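PDB 6JV4: VMB-1 from Vibrio alginolyticus, which probably hydrolyses beta-lactam antibiotics to substituted beta-amino acids, acting as a zinc-dependent metallo-beta-lactamase of subclass B1. Local coordinates for residues S26-E31 / T54-Q59; S136-G141 / N148-L153; A142-D147 / S182-S187; E156-G161 / A198-P203; F164-K169 / K215-L220. All coordinates share one frame; numbering follows the deposited sequence.

Interaction 1 (S26-E31 / T54-Q59); sequences SYKRVE and TPWTTQ
Lys28 lays its methylene chain over one face of the Trp56 indole. The evidence for a CH-pi contact is direct: Lys28 CD stands 3.6 Å from the centroid of the five-membered ring of Trp56 and only 8° off the ring normal. Lys28 CB lies over the same indole, farther toward its rim. With CG anti to the carbonyl carbon (chi1 -84°) and the chain extended beyond it, the lysine crosses the indole obliquely and brings NZ to the backbone carbonyl of Trp56, where Lys28 NZ and Trp56 O are hydrogen-bonded at 2.8 Å. The donor stands 38° above the carbonyl plane, and the same ammonium group forms a salt bridge with Glu85. In the alpha-beta/beta-alpha fold of metallo-beta-lactamases this pairing joins strand 21-30 of the seven-stranded sheet to the turn entering helix 58-70. The indole reaches the zinc site as a second-shell group, its side chain about 3 Å from that of the zinc ligand Asp86. Val30 touches the far end of the six-membered ring, CG2 to Trp56 CH2 3.6 Å. On the backbone side, Trp56 N donates to Ser26 OG at 3.0 Å with an almost straight N-H...O. Thr57 adds its methyl group, CG2 lying 3.8 Å from Lys28 CE, while its OG1 acts as N-cap, accepting from Gly60 N.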
# COMPACT_ATOMS: atom_id res chain seq x y z
N SER A 26 -10.48 5.11 -1.65
CA SER A 26 -11.01 6.18 -0.79
C SER A 26 -10.38 7.48 -1.24
O SER A 26 -9.65 7.47 -2.23
CB SER A 26 -10.88 5.87 0.67
OG SER A 26 -9.64 5.32 1.01
N TYR A 27 -10.71 8.61 -0.62
CA TYR A 27 -10.09 9.88 -1.01
C TYR A 27 -10.09 10.83 0.17
O TYR A 27 -10.86 10.62 1.13
CB TYR A 27 -10.79 10.47 -2.23
CG TYR A 27 -12.15 11.01 -1.96
CD1 TYR A 27 -12.32 12.30 -1.46
CD2 TYR A 27 -13.29 10.23 -2.17
CE1 TYR A 27 -13.59 12.81 -1.21
CE2 TYR A 27 -14.55 10.72 -1.90
CZ TYR A 27 -14.71 12.02 -1.44
OH TYR A 27 -15.96 12.54 -1.18
N LYS A 28 -9.22 11.82 0.11
CA LYS A 28 -9.17 12.90 1.14
C LYS A 28 -8.56 14.11 0.48
O LYS A 28 -7.80 13.95 -0.44
CB LYS A 28 -8.32 12.53 2.36
CG LYS A 28 -9.02 11.70 3.43
CD LYS A 28 -8.39 11.67 4.84
CE LYS A 28 -9.32 10.87 5.75
NZ LYS A 28 -8.67 10.30 6.96
N ARG A 29 -8.92 15.30 0.99
CA ARG A 29 -8.22 16.54 0.61
C ARG A 29 -7.00 16.64 1.49
O ARG A 29 -7.11 16.59 2.73
CB ARG A 29 -9.14 17.76 0.76
CG ARG A 29 -8.46 19.08 0.45
CD ARG A 29 -9.48 20.19 0.37
NE ARG A 29 -8.77 21.46 0.41
CZ ARG A 29 -9.34 22.66 0.41
NH1 ARG A 29 -10.66 22.78 0.34
NH2 ARG A 29 -8.58 23.74 0.48
N VAL A 30 -5.86 16.79 0.86
CA VAL A 30 -4.53 16.95 1.49
C VAL A 30 -3.90 18.21 0.90
O VAL A 30 -3.47 18.17 -0.23
CB VAL A 30 -3.66 15.70 1.28
CG1 VAL A 30 -2.34 15.83 2.01
CG2 VAL A 30 -4.37 14.43 1.73
N GLU A 31 -3.72 19.26 1.70
CA GLU A 31 -3.04 20.49 1.22
C GLU A 31 -1.56 20.20 1.06
O GLU A 31 -0.95 19.50 1.88
CB GLU A 31 -3.28 21.62 2.23
CG GLU A 31 -4.71 22.15 2.20
CD GLU A 31 -5.01 22.69 0.81
OE1 GLU A 31 -4.26 23.57 0.38
OE2 GLU A 31 -5.92 22.17 0.12
N THR A 54 -5.15 -0.06 4.92
CA THR A 54 -6.54 0.24 5.30
C THR A 54 -7.06 1.38 4.42
O THR A 54 -6.30 2.27 3.99
CB THR A 54 -6.63 0.53 6.81
OG1 THR A 54 -5.77 1.62 7.17
CG2 THR A 54 -6.28 -0.66 7.67
N PRO A 55 -8.38 1.39 4.18
CA PRO A 55 -9.03 2.57 3.64
C PRO A 55 -8.72 3.82 4.49
O PRO A 55 -8.40 3.70 5.67
CB PRO A 55 -10.52 2.22 3.73
CG PRO A 55 -10.50 0.73 3.55
CD PRO A 55 -9.34 0.28 4.41
N TRP A 56 -8.76 4.98 3.85
CA TRP A 56 -8.27 6.24 4.48
C TRP A 56 -9.21 6.78 5.56
O TRP A 56 -8.75 7.57 6.38
CB TRP A 56 -8.04 7.24 3.36
CG TRP A 56 -6.99 8.25 3.61
CD1 TRP A 56 -6.36 8.59 4.77
CD2 TRP A 56 -6.44 9.09 2.59
NE1 TRP A 56 -5.43 9.57 4.52
CE2 TRP A 56 -5.47 9.89 3.19
CE3 TRP A 56 -6.70 9.21 1.22
CZ2 TRP A 56 -4.73 10.81 2.47
CZ3 TRP A 56 -5.97 10.14 0.51
CH2 TRP A 56 -4.99 10.89 1.13
N THR A 57 -10.39 6.22 5.74
CA THR A 57 -11.32 6.62 6.80
C THR A 57 -11.74 5.38 7.57
O THR A 57 -11.82 4.27 6.99
CB THR A 57 -12.54 7.42 6.32
OG1 THR A 57 -13.48 6.52 5.77
CG2 THR A 57 -12.24 8.52 5.34
N THR A 58 -11.97 5.57 8.85
CA THR A 58 -12.45 4.48 9.73
C THR A 58 -13.82 4.01 9.23
O THR A 58 -14.05 2.78 9.23
CB THR A 58 -12.44 4.93 11.20
OG1 THR A 58 -11.11 5.33 11.53
CG2 THR A 58 -12.83 3.82 12.14
N GLN A 59 -14.70 4.91 8.76
CA GLN A 59 -16.01 4.47 8.23
C GLN A 59 -15.76 3.54 7.04
O GLN A 59 -16.39 2.49 6.93
CB GLN A 59 -16.91 5.68 7.96
CG GLN A 59 -17.29 6.43 9.24
CD GLN A 59 -18.06 5.56 10.22
OE1 GLN A 59 -18.98 4.82 9.83
NE2 GLN A 59 -17.69 5.61 11.50

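Interaction 2 (S136-G141 / N148-L153); sequences SVFYPG and NIVVWL
Ser136 faces Trp152 as a hydrogen-bonded antiparallel pair, its N donating to Trp152 O at 2.9 Å and its O accepting from Trp152 N at 2.8 Å. The serine's OG turns elsewhere, to Glu129. Val150 forms the second such pair with Phe138, and its CG2 lies 4.0 Å from Phe138 CB, the two side chains side by side on the sheet face shared with Ser136 and Trp152. This is the regular part of a beta hairpin; the axes of 136-138 and 150-153 come within 4.7 Å, their N-to-C directions 147° apart. Val137 points to the other face, where its CG1 meets Ile149 CD1 at 3.7 Å. A chi1 of 53° directs the longer branch of Ile149 to that valine, while Ile149 CG2 lies 4.0 Å from Tyr139 CD1, the two side chains crossing at about a right angle. Here the strands give way to loop: the carbonyl O of Asn148 sits at the edge of the Tyr139 ring, buried without a hydrogen-bond partner in the model, and Tyr139 OH bonds to Glu146 O.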
# COMPACT_ATOMS: atom_id res chain seq x y z
N SER A 136 3.79 -11.50 -1.35
CA SER A 136 5.18 -11.36 -0.89
C SER A 136 5.50 -9.89 -0.62
O SER A 136 5.33 -9.10 -1.55
CB SER A 136 6.15 -11.90 -1.93
OG SER A 136 5.77 -13.24 -2.25
N VAL A 137 5.94 -9.59 0.57
CA VAL A 137 6.44 -8.23 0.93
C VAL A 137 7.89 -8.08 0.52
O VAL A 137 8.71 -9.02 0.70
CB VAL A 137 6.28 -8.00 2.43
CG1 VAL A 137 7.06 -6.77 2.90
CG2 VAL A 137 4.82 -7.89 2.80
N PHE A 138 8.22 -6.95 -0.08
CA PHE A 138 9.61 -6.62 -0.41
C PHE A 138 9.91 -5.21 0.07
O PHE A 138 9.16 -4.30 -0.27
CB PHE A 138 9.90 -6.72 -1.90
CG PHE A 138 11.29 -6.31 -2.30
CD1 PHE A 138 12.40 -7.00 -1.85
CD2 PHE A 138 11.51 -5.28 -3.18
CE1 PHE A 138 13.69 -6.65 -2.25
CE2 PHE A 138 12.78 -4.95 -3.62
CZ PHE A 138 13.89 -5.63 -3.14
N TYR A 139 10.96 -5.04 0.86
CA TYR A 139 11.46 -3.70 1.24
C TYR A 139 12.57 -3.29 0.28
O TYR A 139 13.68 -3.86 0.33
CB TYR A 139 12.04 -3.71 2.65
CG TYR A 139 12.58 -2.36 3.03
CD1 TYR A 139 11.79 -1.22 3.02
CD2 TYR A 139 13.91 -2.21 3.39
CE1 TYR A 139 12.30 0.02 3.38
CE2 TYR A 139 14.44 -0.98 3.71
CZ TYR A 139 13.64 0.16 3.70
OH TYR A 139 14.23 1.37 4.01
N PRO A 140 12.34 -2.26 -0.57
CA PRO A 140 13.33 -1.88 -1.60
C PRO A 140 14.36 -0.85 -1.13
O PRO A 140 15.30 -0.54 -1.84
CB PRO A 140 12.38 -1.29 -2.66
CG PRO A 140 11.36 -0.56 -1.85
CD PRO A 140 11.07 -1.53 -0.73
N GLY A 141 14.14 -0.29 0.06
CA GLY A 141 14.88 0.88 0.54
C GLY A 141 13.99 2.11 0.62
O GLY A 141 12.81 2.06 0.23
N ASN A 148 8.81 2.48 3.48
CA ASN A 148 7.83 2.02 2.48
C ASN A 148 8.17 0.61 1.97
O ASN A 148 9.37 0.34 1.65
CB ASN A 148 7.64 3.04 1.34
CG ASN A 148 8.89 3.53 0.64
OD1 ASN A 148 9.96 2.83 0.62
ND2 ASN A 148 8.80 4.71 0.11
N ILE A 149 7.18 -0.28 1.90
CA ILE A 149 7.31 -1.62 1.27
C ILE A 149 6.38 -1.73 0.08
O ILE A 149 5.39 -1.00 -0.03
CB ILE A 149 7.00 -2.72 2.32
CG1 ILE A 149 5.67 -2.52 3.01
CG2 ILE A 149 8.13 -2.81 3.33
CD1 ILE A 149 5.17 -3.73 3.79
N VAL A 150 6.68 -2.70 -0.78
CA VAL A 150 5.76 -3.07 -1.86
C VAL A 150 5.30 -4.51 -1.60
O VAL A 150 5.95 -5.25 -0.84
CB VAL A 150 6.41 -2.90 -3.24
CG1 VAL A 150 6.85 -1.45 -3.47
CG2 VAL A 150 7.56 -3.89 -3.46
N VAL A 151 4.22 -4.87 -2.27
CA VAL A 151 3.65 -6.22 -2.08
C VAL A 151 3.40 -6.79 -3.46
O VAL A 151 2.72 -6.15 -4.26
CB VAL A 151 2.38 -6.20 -1.22
CG1 VAL A 151 1.93 -7.64 -0.95
CG2 VAL A 151 2.61 -5.43 0.07
N TRP A 152 3.96 -7.97 -3.71
CA TRP A 152 3.85 -8.69 -4.99
C TRP A 152 2.87 -9.84 -4.90
O TRP A 152 2.93 -10.56 -3.93
CB TRP A 152 5.23 -9.24 -5.34
CG TRP A 152 5.33 -10.08 -6.58
CD1 TRP A 152 5.84 -11.35 -6.60
CD2 TRP A 152 5.08 -9.73 -7.95
NE1 TRP A 152 5.91 -11.82 -7.89
CE2 TRP A 152 5.42 -10.85 -8.74
CE3 TRP A 152 4.60 -8.59 -8.62
CZ2 TRP A 152 5.38 -10.83 -10.14
CZ3 TRP A 152 4.49 -8.59 -9.99
CH2 TRP A 152 4.89 -9.70 -10.76
N LEU A 153 1.97 -9.94 -5.88
CA LEU A 153 0.97 -11.03 -5.94
C LEU A 153 1.39 -11.88 -7.14
O LEU A 153 1.09 -11.53 -8.27
CB LEU A 153 -0.42 -10.42 -6.13
CG LEU A 153 -0.84 -9.39 -5.09
CD1 LEU A 153 -2.30 -8.94 -5.31
CD2 LEU A 153 -0.63 -9.87 -3.69

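Interaction 3 (A142-D147 / S182-S187); sequences AGHTED and SEWPNS. With ZN (zinc ion), chain E.
This contact belongs to the first zinc site, where His144 binds the metal together with His82 and His84; it backs the loop carrying His144 against the start of helix 184-194. Gly143 CA is 3.6 Å from the centroid of the five-membered ring of Trp184, 22° off the normal, a CH-pi contact, and the backbone N of His144 sits 3.4 Å above the plane of the Trp184 ring, over its centre. A chi1 of 169° swings the His144 imidazole away from the indole, and its NE2 binds the zinc ion at 2.0 Å; Trp184 CH2 meets the edge of that imidazole. Ser187 OG donates to Ala142 O at 2.7 Å, tilted 30° from the carbonyl plane. Trp184 is itself held, by NE1 bonding to Phe164 O and by stacking on the Phe164 ring. A fixed aromatic face and one hydroxyl bond are consistent with a second shell that holds the loop, and probably through it the metal-binding imidazole, in place.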
# COMPACT_ATOMS: atom_id res chain seq x y z
N ALA A 142 14.55 3.22 1.08
CA ALA A 142 13.76 4.46 1.27
C ALA A 142 13.29 5.05 -0.05
O ALA A 142 13.99 4.93 -1.10
CB ALA A 142 14.61 5.40 2.06
N GLY A 143 12.15 5.74 -0.01
CA GLY A 143 11.68 6.54 -1.15
C GLY A 143 10.70 7.58 -0.66
O GLY A 143 11.12 8.61 -0.09
N HIS A 144 9.44 7.30 -0.83
CA HIS A 144 8.35 8.15 -0.29
C HIS A 144 8.54 8.33 1.22
O HIS A 144 8.32 9.46 1.75
CB HIS A 144 7.03 7.54 -0.65
CG HIS A 144 5.89 8.19 0.06
ND1 HIS A 144 5.48 9.47 -0.25
CD2 HIS A 144 5.12 7.78 1.09
CE1 HIS A 144 4.44 9.76 0.52
NE2 HIS A 144 4.19 8.77 1.33
N THR A 145 8.88 7.25 1.91
CA THR A 145 9.24 7.26 3.32
C THR A 145 10.42 6.31 3.50
O THR A 145 10.75 5.53 2.61
CB THR A 145 8.08 6.89 4.25
OG1 THR A 145 7.65 5.60 3.82
CG2 THR A 145 6.92 7.87 4.23
N GLU A 146 11.00 6.35 4.68
CA GLU A 146 12.12 5.46 5.05
C GLU A 146 11.64 4.01 4.99
O GLU A 146 12.47 3.13 4.66
CB GLU A 146 12.51 5.84 6.48
CG GLU A 146 13.54 4.97 7.11
CD GLU A 146 13.82 5.30 8.59
OE1 GLU A 146 13.27 6.30 9.14
OE2 GLU A 146 14.67 4.61 9.16
N ASP A 147 10.38 3.78 5.42
CA ASP A 147 9.85 2.43 5.72
C ASP A 147 9.06 1.79 4.58
O ASP A 147 8.67 0.62 4.73
CB ASP A 147 8.98 2.47 6.98
CG ASP A 147 7.75 3.35 6.80
OD1 ASP A 147 7.91 4.42 6.21
OD2 ASP A 147 6.69 2.94 7.27
N SER A 182 17.05 11.32 -2.61
CA SER A 182 18.34 10.78 -3.11
C SER A 182 18.29 9.28 -3.27
O SER A 182 18.85 8.80 -4.23
CB SER A 182 19.50 11.16 -2.21
OG SER A 182 19.67 12.56 -2.37
N GLU A 183 17.65 8.57 -2.35
CA GLU A 183 17.66 7.09 -2.34
C GLU A 183 16.57 6.58 -3.29
O GLU A 183 16.74 5.45 -3.82
CB GLU A 183 17.48 6.52 -0.93
CG GLU A 183 17.82 5.05 -0.82
CD GLU A 183 19.28 4.67 -1.09
OE1 GLU A 183 20.15 5.59 -1.16
OE2 GLU A 183 19.52 3.49 -1.41
N TRP A 184 15.49 7.32 -3.49
CA TRP A 184 14.29 6.78 -4.16
C TRP A 184 14.62 6.12 -5.51
O TRP A 184 14.12 5.05 -5.82
CB TRP A 184 13.24 7.87 -4.31
CG TRP A 184 11.81 7.44 -4.43
CD1 TRP A 184 11.29 6.27 -4.95
CD2 TRP A 184 10.69 8.26 -4.11
NE1 TRP A 184 9.92 6.31 -4.96
CE2 TRP A 184 9.53 7.52 -4.44
CE3 TRP A 184 10.55 9.54 -3.55
CZ2 TRP A 184 8.25 8.02 -4.27
CZ3 TRP A 184 9.28 9.98 -3.29
CH2 TRP A 184 8.16 9.27 -3.67
N PRO A 185 15.42 6.73 -6.40
CA PRO A 185 15.68 6.07 -7.68
C PRO A 185 16.41 4.74 -7.56
O PRO A 185 16.16 3.84 -8.35
CB PRO A 185 16.51 7.10 -8.43
CG PRO A 185 16.27 8.42 -7.72
CD PRO A 185 16.02 8.06 -6.28
N ASN A 186 17.34 4.62 -6.61
CA ASN A 186 18.07 3.36 -6.37
C ASN A 186 17.08 2.31 -5.83
O ASN A 186 17.05 1.17 -6.28
CB ASN A 186 19.24 3.53 -5.40
CG ASN A 186 20.09 2.28 -5.30
OD1 ASN A 186 20.55 1.75 -6.32
ND2 ASN A 186 20.29 1.77 -4.10
N SER A 187 16.28 2.69 -4.85
CA SER A 187 15.25 1.76 -4.33
C SER A 187 14.33 1.31 -5.46
O SER A 187 13.97 0.15 -5.53
CB SER A 187 14.47 2.47 -3.25
OG SER A 187 15.37 2.84 -2.20
ZN ZN E . 2.71 8.62 2.71

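Interaction 4 (E156-G161 / A198-P203); sequences EKILFG and AKLVVP
The two strands run parallel, their N-to-C directions 18° apart and their axes 4.7 Å apart at closest. Three successive bridges set the register: Ile158 with Leu200, Leu159 with Val201 and Phe160 with Val202. Leu159 works both ways, its N donating to Leu200 O at 2.9 Å and its O accepting from Val202 N at 2.9 Å; Gly161 N continues to Val202 O at 2.8 Å. At the start, Lys157 O takes Lys199 N at 2.8 Å and, weakly, Leu200 N. Lys157 has a positive phi (58°), and with Ile158 it forms a G1 beta bulge against Leu153 of the preceding strand.

Among the side chains, Ile158, Leu200, Phe160 and Val202 share one face. CD1 of the Phe160 ring leans on Val202 CG1 at 3.7 Å, and Ile158 CG1 runs beside Leu200 CB at 4.1 Å. Lys157 and Lys199 lie side by side through their aliphatic parts, Lys157 CB to Lys199 CG 3.6 Å, while NZ of each is bonded to a backbone carbonyl, Pro154 O and Asp197 O respectively. The pair forms a beta-alpha-beta unit with helix 184-194 as crossover, and strand 200-203 is outermost in the five-stranded sheet. Strand 150-153 flanks 158-162 on the other edge, Leu214 of helix 212-226 touches Leu159 and Val201, and Val21 of the other sheet touches Ile158.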
# COMPACT_ATOMS: atom_id res chain seq x y z
N GLU A 156 -1.15 -13.31 -10.02
CA GLU A 156 -1.79 -12.34 -10.95
C GLU A 156 -0.79 -11.35 -11.58
O GLU A 156 -1.21 -10.55 -12.45
CB GLU A 156 -2.79 -11.53 -10.15
CG GLU A 156 -3.89 -12.35 -9.53
CD GLU A 156 -3.65 -13.09 -8.23
OE1 GLU A 156 -2.58 -12.92 -7.60
OE2 GLU A 156 -4.54 -13.90 -7.88
N LYS A 157 0.45 -11.37 -11.13
CA LYS A 157 1.53 -10.44 -11.55
C LYS A 157 1.05 -9.01 -11.25
O LYS A 157 1.29 -8.08 -12.05
CB LYS A 157 1.89 -10.61 -13.02
CG LYS A 157 2.18 -12.05 -13.47
CD LYS A 157 3.32 -12.63 -12.70
CE LYS A 157 3.66 -14.06 -13.10
NZ LYS A 157 2.59 -14.98 -12.69
N ILE A 158 0.46 -8.84 -10.07
CA ILE A 158 0.06 -7.49 -9.59
C ILE A 158 1.10 -7.03 -8.59
O ILE A 158 1.32 -7.74 -7.58
CB ILE A 158 -1.34 -7.49 -9.00
CG1 ILE A 158 -2.38 -7.82 -10.08
CG2 ILE A 158 -1.61 -6.16 -8.29
CD1 ILE A 158 -3.74 -8.10 -9.55
N LEU A 159 1.63 -5.84 -8.81
CA LEU A 159 2.56 -5.25 -7.84
C LEU A 159 1.84 -4.09 -7.16
O LEU A 159 1.50 -3.10 -7.87
CB LEU A 159 3.80 -4.74 -8.56
CG LEU A 159 4.78 -4.04 -7.62
CD1 LEU A 159 5.33 -5.02 -6.60
CD2 LEU A 159 5.91 -3.41 -8.45
N PHE A 160 1.57 -4.20 -5.87
CA PHE A 160 1.08 -3.05 -5.04
C PHE A 160 2.26 -2.19 -4.65
O PHE A 160 3.12 -2.58 -3.86
CB PHE A 160 0.32 -3.48 -3.79
CG PHE A 160 -0.26 -2.29 -3.07
CD1 PHE A 160 -1.36 -1.64 -3.60
CD2 PHE A 160 0.34 -1.79 -1.93
CE1 PHE A 160 -1.88 -0.51 -2.98
CE2 PHE A 160 -0.16 -0.64 -1.33
CZ PHE A 160 -1.26 0.01 -1.86
N GLY A 161 2.39 -1.04 -5.30
CA GLY A 161 3.49 -0.10 -5.08
C GLY A 161 3.30 0.80 -3.88
O GLY A 161 4.28 1.22 -3.24
N ALA A 198 5.91 -7.76 -13.90
CA ALA A 198 4.72 -7.06 -13.40
C ALA A 198 3.77 -6.73 -14.56
O ALA A 198 4.20 -6.11 -15.55
CB ALA A 198 5.12 -5.82 -12.63
N LYS A 199 2.50 -7.06 -14.39
CA LYS A 199 1.47 -6.75 -15.41
C LYS A 199 0.67 -5.53 -15.00
O LYS A 199 0.25 -4.79 -15.90
CB LYS A 199 0.59 -7.96 -15.64
CG LYS A 199 1.37 -9.10 -16.29
CD LYS A 199 2.00 -8.75 -17.65
CE LYS A 199 2.60 -9.95 -18.36
NZ LYS A 199 3.92 -10.32 -17.78
N LEU A 200 0.43 -5.35 -13.71
CA LEU A 200 -0.38 -4.23 -13.19
C LEU A 200 0.39 -3.70 -12.01
O LEU A 200 0.88 -4.51 -11.23
CB LEU A 200 -1.74 -4.76 -12.74
CG LEU A 200 -2.79 -3.71 -12.36
CD1 LEU A 200 -3.17 -2.84 -13.54
CD2 LEU A 200 -4.02 -4.44 -11.85
N VAL A 201 0.58 -2.40 -11.98
CA VAL A 201 1.22 -1.71 -10.85
C VAL A 201 0.19 -0.77 -10.24
O VAL A 201 -0.46 0.01 -10.98
CB VAL A 201 2.47 -0.95 -11.32
CG1 VAL A 201 3.07 -0.16 -10.16
CG2 VAL A 201 3.49 -1.89 -11.94
N VAL A 202 -0.09 -0.96 -8.95
CA VAL A 202 -1.08 -0.12 -8.24
C VAL A 202 -0.32 0.94 -7.46
O VAL A 202 0.39 0.58 -6.51
CB VAL A 202 -1.97 -0.99 -7.33
CG1 VAL A 202 -2.97 -0.12 -6.61
CG2 VAL A 202 -2.66 -2.11 -8.09
N PRO A 203 -0.43 2.22 -7.83
CA PRO A 203 0.15 3.29 -7.05
C PRO A 203 -0.75 3.59 -5.85
O PRO A 203 -1.92 3.26 -5.84
CB PRO A 203 0.22 4.44 -8.02
CG PRO A 203 -1.07 4.28 -8.82
CD PRO A 203 -1.22 2.78 -8.97

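Interaction 5 (F164-K169 / K215-L220); sequences FVKSLK and KHTQAL
This is a loop-on-helix contact: the segment 164-169, which follows the strand leading to the zinc ligand Cys163, crosses the C-terminal helix 212-226. Its single cross-segment hydrogen bond runs from Lys166 N to Thr217 OG1, 2.9 Å with an angle of 152° at the hydrogen. The Thr217 hydroxyl is used twice, since OG1 also bonds to Leu213 O one turn earlier in the helix. OG1 lies anti to the carbonyl carbon (chi1 -62°), which leaves the methyl group to face the loop as well, Thr217 CG2 meeting Phe164 O at 3.5 Å.

His216 takes the next part of the loop. Leu168 O stands 3.0 Å above the plane of the imidazole of His216, toward its rim; the angle is too poor for a hydrogen bond to NE2, which bonds instead to Asn170 O. Ser167 O lies at the ring edge, 3.3 Å from His216 CD2, and Leu220 CG packs on the face opposite Leu168 O. Leu168 CD1 touches His216 CB at 3.7 Å. Lys166 begins against the helix, with CB 4.1 Å from Leu220 CD1, but its chain bends at chi2 and chi3 and carries NZ to Leu173 O. Its side chain also lies about 3 Å (nearest atoms) from a bound citric acid, probably from the crystallisation liquor. The lysine three residues after the zinc-binding cysteine commonly meets the substrate carboxylate in B1 enzymes, and its place here is consistent with that pocket.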
# COMPACT_ATOMS: atom_id res chain seq x y z
N PHE A 164 5.20 4.59 -2.52
CA PHE A 164 6.50 4.51 -3.18
C PHE A 164 6.36 4.65 -4.69
O PHE A 164 7.41 4.99 -5.35
CB PHE A 164 7.07 3.14 -2.84
CG PHE A 164 8.45 2.83 -3.37
CD1 PHE A 164 9.56 3.44 -2.83
CD2 PHE A 164 8.61 1.87 -4.37
CE1 PHE A 164 10.83 3.13 -3.28
CE2 PHE A 164 9.87 1.62 -4.87
CZ PHE A 164 10.98 2.21 -4.30
N VAL A 165 5.19 4.36 -5.25
CA VAL A 165 4.97 4.46 -6.73
C VAL A 165 3.94 5.56 -7.00
O VAL A 165 2.84 5.54 -6.43
CB VAL A 165 4.55 3.12 -7.36
CG1 VAL A 165 4.31 3.24 -8.85
CG2 VAL A 165 5.58 2.05 -7.01
N LYS A 166 4.31 6.50 -7.88
CA LYS A 166 3.38 7.56 -8.32
C LYS A 166 2.63 7.08 -9.56
O LYS A 166 3.09 6.18 -10.27
CB LYS A 166 4.17 8.84 -8.66
CG LYS A 166 5.10 9.34 -7.56
CD LYS A 166 4.39 9.58 -6.23
CE LYS A 166 3.40 10.72 -6.22
NZ LYS A 166 2.89 10.97 -4.84
N SER A 167 1.52 7.72 -9.85
CA SER A 167 0.76 7.41 -11.06
C SER A 167 1.51 7.99 -12.26
O SER A 167 2.31 8.90 -12.13
CB SER A 167 -0.65 7.93 -11.00
OG SER A 167 -0.65 9.34 -11.14
N LEU A 168 1.17 7.50 -13.43
CA LEU A 168 1.83 7.94 -14.67
C LEU A 168 1.62 9.43 -14.92
O LEU A 168 2.57 10.09 -15.45
CB LEU A 168 1.33 7.07 -15.82
CG LEU A 168 2.14 7.23 -17.09
CD1 LEU A 168 3.60 6.84 -16.86
CD2 LEU A 168 1.51 6.34 -18.16
N LYS A 169 0.42 9.95 -14.60
CA LYS A 169 0.07 11.37 -14.88
C LYS A 169 0.64 12.30 -13.82
O LYS A 169 0.69 13.53 -14.08
CB LYS A 169 -1.45 11.52 -14.98
CG LYS A 169 -2.03 10.85 -16.20
CD LYS A 169 -3.54 11.07 -16.32
CE LYS A 169 -4.02 10.66 -17.70
NZ LYS A 169 -5.36 11.22 -17.98
N LYS A 215 9.16 3.29 -13.82
CA LYS A 215 10.15 4.10 -14.58
C LYS A 215 9.80 5.58 -14.45
O LYS A 215 10.73 6.40 -14.31
CB LYS A 215 10.18 3.67 -16.05
CG LYS A 215 10.87 2.34 -16.34
CD LYS A 215 10.22 1.17 -15.63
CE LYS A 215 10.92 -0.15 -15.92
NZ LYS A 215 10.67 -0.62 -17.30
N HIS A 216 8.50 5.90 -14.48
CA HIS A 216 8.04 7.30 -14.36
C HIS A 216 8.46 7.83 -12.99
O HIS A 216 8.96 8.94 -12.90
CB HIS A 216 6.53 7.37 -14.60
CG HIS A 216 6.02 8.77 -14.50
ND1 HIS A 216 6.52 9.82 -15.32
CD2 HIS A 216 5.21 9.34 -13.59
CE1 HIS A 216 5.89 10.95 -14.97
NE2 HIS A 216 5.12 10.67 -13.90
N THR A 217 8.14 7.09 -11.93
CA THR A 217 8.45 7.49 -10.55
C THR A 217 9.97 7.67 -10.38
O THR A 217 10.41 8.68 -9.77
CB THR A 217 7.91 6.48 -9.54
OG1 THR A 217 6.50 6.50 -9.71
CG2 THR A 217 8.29 6.86 -8.12
N GLN A 218 10.78 6.79 -10.94
CA GLN A 218 12.25 6.90 -10.86
C GLN A 218 12.68 8.23 -11.49
O GLN A 218 13.45 8.96 -10.89
CB GLN A 218 12.89 5.69 -11.55
CG GLN A 218 14.40 5.66 -11.45
CD GLN A 218 14.92 4.41 -12.09
OE1 GLN A 218 14.70 4.20 -13.30
NE2 GLN A 218 15.53 3.56 -11.29
N ALA A 219 12.09 8.57 -12.65
CA ALA A 219 12.43 9.82 -13.37
C ALA A 219 11.96 11.03 -12.57
O ALA A 219 12.72 12.06 -12.48
CB ALA A 219 11.89 9.82 -14.78
N LEU A 220 10.79 10.96 -11.94
CA LEU A 220 10.31 12.08 -11.08
C LEU A 220 11.30 12.30 -9.94
O LEU A 220 11.56 13.51 -9.60
CB LEU A 220 8.94 11.79 -10.49
CG LEU A 220 7.76 11.84 -11.46
CD1 LEU A 220 6.49 11.47 -10.76
CD2 LEU A 220 7.62 13.19 -12.08

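In the fold
Interaction 1 comes first along the chain and closes before the others open, tying strand 21-30 of the seven-stranded sheet to the turn before helix 58-70. Interaction 2 then closes the hairpin 135-138/150-153. The connecting loop of that hairpin holds residues 142-147, so interaction 3, reaching forward to helix 184-194, crosses it. Interaction 4 crosses interaction 3 and extends the five-stranded sheet from strand 158-162 to 200-203; interaction 5 crosses both, bringing the loop after Cys163 onto helix 212-226. Phe164 touches residues of interactions 2 and 3, and Pro203 packs on Val165. Centres of interactions 1 and 2 lie about 22 Å apart, on opposite sides of the chain's centre.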